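Local structure of uronate isomerase (Caulobacter crescentus, 2Q01) at residues 372-385 with 403-416. The protein catalyses the isomerisation of D-glucuronate to D-fructuronate and of D-galacturonate to D-tagaturonate in pentose and glucuronate interconversion. Numbering follows the deposited sequence.
With K (potassium ion), chain E.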
loop_
_atom_site.group_PDB
_atom_site.type_symbol
_atom_site.label_atom_id
_atom_site.label_comp_id
_atom_site.label_asym_id
_atom_site.label_seq_id
_atom_site.Cartn_x
_atom_site.Cartn_y
_atom_site.Cartn_z
ATOM N N ALA B 372 -2.113 -10.255 -8.555
ATOM C CA ALA B 372 -2.787 -10.027 -9.829
ATOM C C ALA B 372 -1.911 -10.307 -11.065
ATOM O O ALA B 372 -2.393 -10.968 -11.991
ATOM C CB ALA B 372 -3.439 -8.633 -9.893
ATOM N N PRO B 373 -0.642 -9.811 -11.094
ATOM C CA PRO B 373 0.292 -10.240 -12.155
ATOM C C PRO B 373 0.475 -11.754 -12.308
ATOM O O PRO B 373 0.564 -12.243 -13.431
ATOM C CB PRO B 373 1.605 -9.584 -11.739
ATOM C CG PRO B 373 1.163 -8.329 -11.050
ATOM C CD PRO B 373 -0.005 -8.790 -10.231
ATOM N N LEU B 374 0.529 -12.475 -11.190
ATOM C CA LEU B 374 0.639 -13.930 -11.205
ATOM C C LEU B 374 -0.648 -14.580 -11.699
ATOM O O LEU B 374 -0.617 -15.470 -12.554
ATOM C CB LEU B 374 1.011 -14.472 -9.810
ATOM C CG LEU B 374 2.471 -14.416 -9.346
ATOM C CD1 LEU B 374 2.558 -14.777 -7.866
ATOM C CD2 LEU B 374 3.378 -15.325 -10.163
ATOM N N ALA B 375 -1.775 -14.135 -11.155
ATOM C CA ALA B 375 -3.072 -14.729 -11.478
ATOM C C ALA B 375 -3.604 -14.295 -12.835
ATOM O O ALA B 375 -4.398 -15.019 -13.442
ATOM C CB ALA B 375 -4.085 -14.452 -10.397
ATOM N N GLY B 376 -3.159 -13.140 -13.323
ATOM C CA GLY B 376 -3.469 -12.700 -14.680
ATOM C C GLY B 376 -2.614 -13.365 -15.756
ATOM O O GLY B 376 -2.739 -13.036 -16.933
ATOM N N HIS B 377 -1.745 -14.294 -15.358
ATOM C CA HIS B 377 -0.906 -15.043 -16.297
ATOM C C HIS B 377 -1.072 -16.560 -16.210
ATOM O O HIS B 377 -1.284 -17.213 -17.225
ATOM C CB HIS B 377 0.578 -14.690 -16.138
ATOM C CG HIS B 377 1.487 -15.621 -16.878
ATOM N ND1 HIS B 377 1.634 -15.582 -18.248
ATOM C CD2 HIS B 377 2.260 -16.647 -16.446
ATOM C CE1 HIS B 377 2.472 -16.531 -18.626
ATOM N NE2 HIS B 377 2.862 -17.195 -17.553
ATOM N N TYR B 378 -0.933 -17.122 -15.010
ATOM C CA TYR B 378 -0.898 -18.578 -14.848
ATOM C C TYR B 378 -2.280 -19.201 -14.935
ATOM O O TYR B 378 -3.197 -18.737 -14.256
ATOM C CB TYR B 378 -0.246 -18.952 -13.515
ATOM C CG TYR B 378 1.253 -18.854 -13.536
ATOM C CD1 TYR B 378 1.909 -17.756 -12.982
ATOM C CD2 TYR B 378 2.025 -19.861 -14.125
ATOM C CE1 TYR B 378 3.301 -17.666 -13.009
ATOM C CE2 TYR B 378 3.408 -19.781 -14.159
ATOM C CZ TYR B 378 4.039 -18.684 -13.602
ATOM O OH TYR B 378 5.408 -18.615 -13.639
ATOM N N PRO B 379 -2.450 -20.250 -15.766
ATOM C CA PRO B 379 -3.708 -20.996 -15.908
ATOM C C PRO B 379 -4.272 -21.557 -14.595
ATOM O O PRO B 379 -5.491 -21.655 -14.434
ATOM C CB PRO B 379 -3.319 -22.148 -16.831
ATOM C CG PRO B 379 -2.202 -21.620 -17.614
ATOM C CD PRO B 379 -1.414 -20.782 -16.665
ATOM N N VAL B 380 -3.391 -21.883 -13.656
ATOM C CA VAL B 380 -3.772 -22.584 -12.433
ATOM C C VAL B 380 -4.173 -21.682 -11.263
ATOM O O VAL B 380 -4.787 -22.151 -10.309
ATOM C CB VAL B 380 -2.641 -23.531 -11.974
ATOM C CG1 VAL B 380 -2.410 -24.600 -13.010
ATOM C CG2 VAL B 380 -1.357 -22.768 -11.735
ATOM N N LEU B 381 -3.826 -20.398 -11.339
ATOM C CA LEU B 381 -3.932 -19.488 -10.194
ATOM C C LEU B 381 -5.179 -18.626 -10.242
ATOM O O LEU B 381 -5.514 -18.080 -11.291
ATOM C CB LEU B 381 -2.704 -18.580 -10.148
ATOM C CG LEU B 381 -1.558 -18.849 -9.169
ATOM C CD1 LEU B 381 -1.398 -20.311 -8.782
ATOM C CD2 LEU B 381 -0.264 -18.281 -9.735
ATOM N N LYS B 382 -5.857 -18.479 -9.115
ATOM C CA LYS B 382 -7.034 -17.628 -9.043
ATOM C C LYS B 382 -6.902 -16.839 -7.755
ATOM O O LYS B 382 -6.182 -17.256 -6.857
ATOM C CB LYS B 382 -8.286 -18.495 -8.999
ATOM C CG LYS B 382 -9.359 -18.143 -9.994
ATOM C CD LYS B 382 -9.208 -18.919 -11.272
ATOM C CE LYS B 382 -10.537 -19.123 -11.960
ATOM N NZ LYS B 382 -10.321 -19.393 -13.406
ATOM N N LEU B 383 -7.594 -15.707 -7.656
ATOM C CA LEU B 383 -7.502 -14.874 -6.461
ATOM C C LEU B 383 -8.706 -15.001 -5.562
ATOM O O LEU B 383 -9.839 -14.899 -6.012
ATOM C CB LEU B 383 -7.270 -13.409 -6.818
ATOM C CG LEU B 383 -5.901 -13.130 -7.430
ATOM C CD1 LEU B 383 -5.664 -11.658 -7.539
ATOM C CD2 LEU B 383 -4.784 -13.800 -6.630
ATOM N N GLY B 384 -8.444 -15.235 -4.283
ATOM C CA GLY B 384 -9.497 -15.297 -3.288
ATOM C C GLY B 384 -9.840 -13.895 -2.858
ATOM O O GLY B 384 -9.053 -12.978 -3.083
ATOM N N PRO B 385 -11.021 -13.709 -2.242
ATOM C CA PRO B 385 -11.407 -12.378 -1.779
ATOM C C PRO B 385 -10.525 -11.892 -0.639
ATOM O O PRO B 385 -9.749 -12.672 -0.074
ATOM C CB PRO B 385 -12.839 -12.583 -1.278
ATOM C CG PRO B 385 -12.919 -14.023 -0.936
ATOM C CD PRO B 385 -12.064 -14.713 -1.954
ATOM N N VAL B 403 -6.774 -5.251 -7.921
ATOM C CA VAL B 403 -6.656 -6.572 -8.525
ATOM C C VAL B 403 -7.261 -6.656 -9.938
ATOM O O VAL B 403 -6.741 -7.375 -10.800
ATOM C CB VAL B 403 -7.268 -7.626 -7.553
ATOM C CG1 VAL B 403 -7.977 -8.770 -8.267
ATOM C CG2 VAL B 403 -6.213 -8.119 -6.593
ATOM N N THR B 404 -8.333 -5.897 -10.166
ATOM C CA THR B 404 -9.146 -5.995 -11.386
ATOM C C THR B 404 -8.380 -5.697 -12.677
ATOM O O THR B 404 -8.515 -6.409 -13.670
ATOM C CB THR B 404 -10.370 -5.056 -11.296
ATOM O OG1 THR B 404 -11.139 -5.394 -10.140
ATOM C CG2 THR B 404 -11.251 -5.165 -12.526
ATOM N N GLU B 405 -7.560 -4.657 -12.653
ATOM C CA GLU B 405 -6.889 -4.192 -13.866
ATOM C C GLU B 405 -5.910 -5.183 -14.513
ATOM O O GLU B 405 -5.759 -5.200 -15.736
ATOM C CB GLU B 405 -6.276 -2.817 -13.629
ATOM C CG GLU B 405 -7.371 -1.763 -13.437
ATOM C CD GLU B 405 -6.864 -0.447 -12.905
ATOM O OE1 GLU B 405 -5.984 -0.459 -12.017
ATOM O OE2 GLU B 405 -7.340 0.605 -13.390
ATOM N N THR B 406 -5.282 -6.028 -13.699
ATOM C CA THR B 406 -4.381 -7.062 -14.210
ATOM C C THR B 406 -5.028 -8.455 -14.268
ATOM O O THR B 406 -4.924 -9.151 -15.278
ATOM C CB THR B 406 -3.074 -7.109 -13.406
ATOM O OG1 THR B 406 -2.507 -5.795 -13.355
ATOM C CG2 THR B 406 -2.087 -8.042 -14.050
ATOM N N ALA B 407 -5.701 -8.851 -13.193
ATOM C CA ALA B 407 -6.321 -10.172 -13.129
ATOM C C ALA B 407 -7.684 -10.237 -13.827
ATOM O O ALA B 407 -8.099 -11.294 -14.298
ATOM C CB ALA B 407 -6.437 -10.637 -11.677
ATOM N N GLY B 408 -8.379 -9.109 -13.902
ATOM C CA GLY B 408 -9.748 -9.101 -14.384
ATOM C C GLY B 408 -10.665 -9.615 -13.302
ATOM O O GLY B 408 -10.265 -9.722 -12.140
ATOM N N PHE B 409 -11.898 -9.930 -13.684
ATOM C CA PHE B 409 -12.888 -10.451 -12.746
ATOM C C PHE B 409 -12.933 -11.972 -12.749
ATOM O O PHE B 409 -13.331 -12.592 -11.764
ATOM C CB PHE B 409 -14.274 -9.921 -13.091
ATOM C CG PHE B 409 -14.460 -8.458 -12.803
ATOM C CD1 PHE B 409 -14.745 -8.018 -11.513
ATOM C CD2 PHE B 409 -14.370 -7.523 -13.825
ATOM C CE1 PHE B 409 -14.928 -6.664 -11.246
ATOM C CE2 PHE B 409 -14.559 -6.169 -13.571
ATOM C CZ PHE B 409 -14.837 -5.739 -12.280
ATOM N N TYR B 410 -12.518 -12.566 -13.860
ATOM C CA TYR B 410 -12.735 -13.986 -14.101
ATOM C C TYR B 410 -11.582 -14.832 -13.578
ATOM O O TYR B 410 -11.626 -16.064 -13.629
ATOM C CB TYR B 410 -13.015 -14.221 -15.584
ATOM C CG TYR B 410 -14.249 -13.479 -16.056
ATOM C CD1 TYR B 410 -14.148 -12.218 -16.644
ATOM C CD2 TYR B 410 -15.522 -14.019 -15.879
ATOM C CE1 TYR B 410 -15.272 -11.525 -17.056
ATOM C CE2 TYR B 410 -16.659 -13.328 -16.292
ATOM C CZ TYR B 410 -16.521 -12.083 -16.877
ATOM O OH TYR B 410 -17.633 -11.391 -17.293
ATOM N N ASN B 411 -10.564 -14.138 -13.069
ATOM C CA ASN B 411 -9.459 -14.722 -12.328
ATOM C C ASN B 411 -9.650 -14.574 -10.816
ATOM O O ASN B 411 -8.714 -14.783 -10.042
ATOM C CB ASN B 411 -8.151 -14.051 -12.737
ATOM C CG ASN B 411 -7.613 -14.573 -14.055
ATOM O OD1 ASN B 411 -7.582 -15.785 -14.286
ATOM N ND2 ASN B 411 -7.131 -13.678 -14.899
ATOM N N THR B 412 -10.855 -14.184 -10.408
ATOM C CA THR B 412 -11.236 -14.144 -8.997
ATOM C C THR B 412 -12.325 -15.199 -8.736
ATOM O O THR B 412 -12.863 -15.784 -9.680
ATOM C CB THR B 412 -11.670 -12.718 -8.531
ATOM O OG1 THR B 412 -12.965 -12.393 -9.058
ATOM C CG2 THR B 412 -10.642 -11.649 -8.959
ATOM N N VAL B 413 -12.631 -15.464 -7.466
ATOM C CA VAL B 413 -13.530 -16.572 -7.106
ATOM C C VAL B 413 -14.802 -16.129 -6.364
ATOM O O VAL B 413 -15.543 -16.958 -5.830
ATOM C CB VAL B 413 -12.789 -17.687 -6.289
ATOM C CG1 VAL B 413 -11.603 -18.210 -7.048
ATOM C CG2 VAL B 413 -12.348 -17.183 -4.914
ATOM N N GLY B 414 -15.056 -14.825 -6.337
ATOM C CA GLY B 414 -16.184 -14.292 -5.588
ATOM C C GLY B 414 -15.871 -14.112 -4.113
ATOM O O GLY B 414 -14.786 -13.660 -3.749
ATOM N N PHE B 415 -16.823 -14.480 -3.262
ATOM C CA PHE B 415 -16.746 -14.191 -1.834
ATOM C C PHE B 415 -16.932 -15.446 -0.987
ATOM O O PHE B 415 -17.765 -16.298 -1.297
ATOM C CB PHE B 415 -17.798 -13.123 -1.464
ATOM C CG PHE B 415 -17.899 -12.836 0.013
ATOM C CD1 PHE B 415 -16.967 -12.018 0.643
ATOM C CD2 PHE B 415 -18.937 -13.376 0.776
ATOM C CE1 PHE B 415 -17.061 -11.759 2.014
ATOM C CE2 PHE B 415 -19.033 -13.121 2.147
ATOM C CZ PHE B 415 -18.100 -12.309 2.761
ATOM N N ASN B 416 -16.138 -15.553 0.075
ATOM C CA ASN B 416 -16.406 -16.496 1.154
ATOM C C ASN B 416 -16.433 -15.758 2.491
ATOM O O ASN B 416 -15.695 -14.795 2.684
ATOM C CB ASN B 416 -15.414 -17.673 1.150
ATOM C CG ASN B 416 -13.980 -17.252 1.421
ATOM O OD1 ASN B 416 -13.200 -17.040 0.495
ATOM N ND2 ASN B 416 -13.621 -17.152 2.693
HETATM K K K E . -5.643 -17.614 -13.823
HETATM O O HOH W 1 -3.135 -10.015 -17.244
HETATM O O HOH W 2 -7.520 -19.369 -14.317
HETATM O O HOH W 3 -12.417 -13.766 -5.350
#
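Leu383 and Val403 meet tip to tip, with CD1 of Leu383 3.7 Å from CG2 of Val403. CB of Ala407 borders the same leucine methyl. Beside them the ends of the two helices, and Gly376 just past the first, pack closely. CB of Ala372 sits against CB of Thr406 and CB of Ala407, and CA of Gly376 comes within 4.1 Å of CA of Ala407. With OG1 beside its backbone N (chi1 -53°), Thr406 turns CG2 onto the peptide between Ala372 and Pro373. Pro385 is also closely packed: its CB lies 3.3 Å from Gly414 O, and it crosses Asn416 at about a right angle, CG 3.4 Å from OD1 of Asn416.

Within this chain of the TIM-barrel clan, strand 381-383 is the outermost of a parallel sheet, next to 357-359. Helix 366-375 makes the beta-alpha-beta crossover between them. Residues 411-413 meet strand 381-383 by a single bridge, Leu383 with Thr412. Leu383 N donates to Asn411 O at 2.8 Å. The direct bond from Val413 N to Leu383 O is weak. Water 3 links them more closely, accepting from Val413 N at 2.7 Å and donating to Leu383 O and Gly414 O.

A potassium ion ties the two segments together. It takes the carbonyls of Ala375, Tyr378 and Leu381, a water, and OD1 of Asn411 at 2.7 Å; Ser75 O of the second subunit completes the site. ND2 of Asn411 donates to Ala407 O on a lone pair (2.6 Å). Metal and bond together fix the turn of the amide.

The partly exposed Lys382 end is looser. Lys382 bends at chi2 (92°), lays CG against Asn411 O and bonds through NZ to the potassium-bound water.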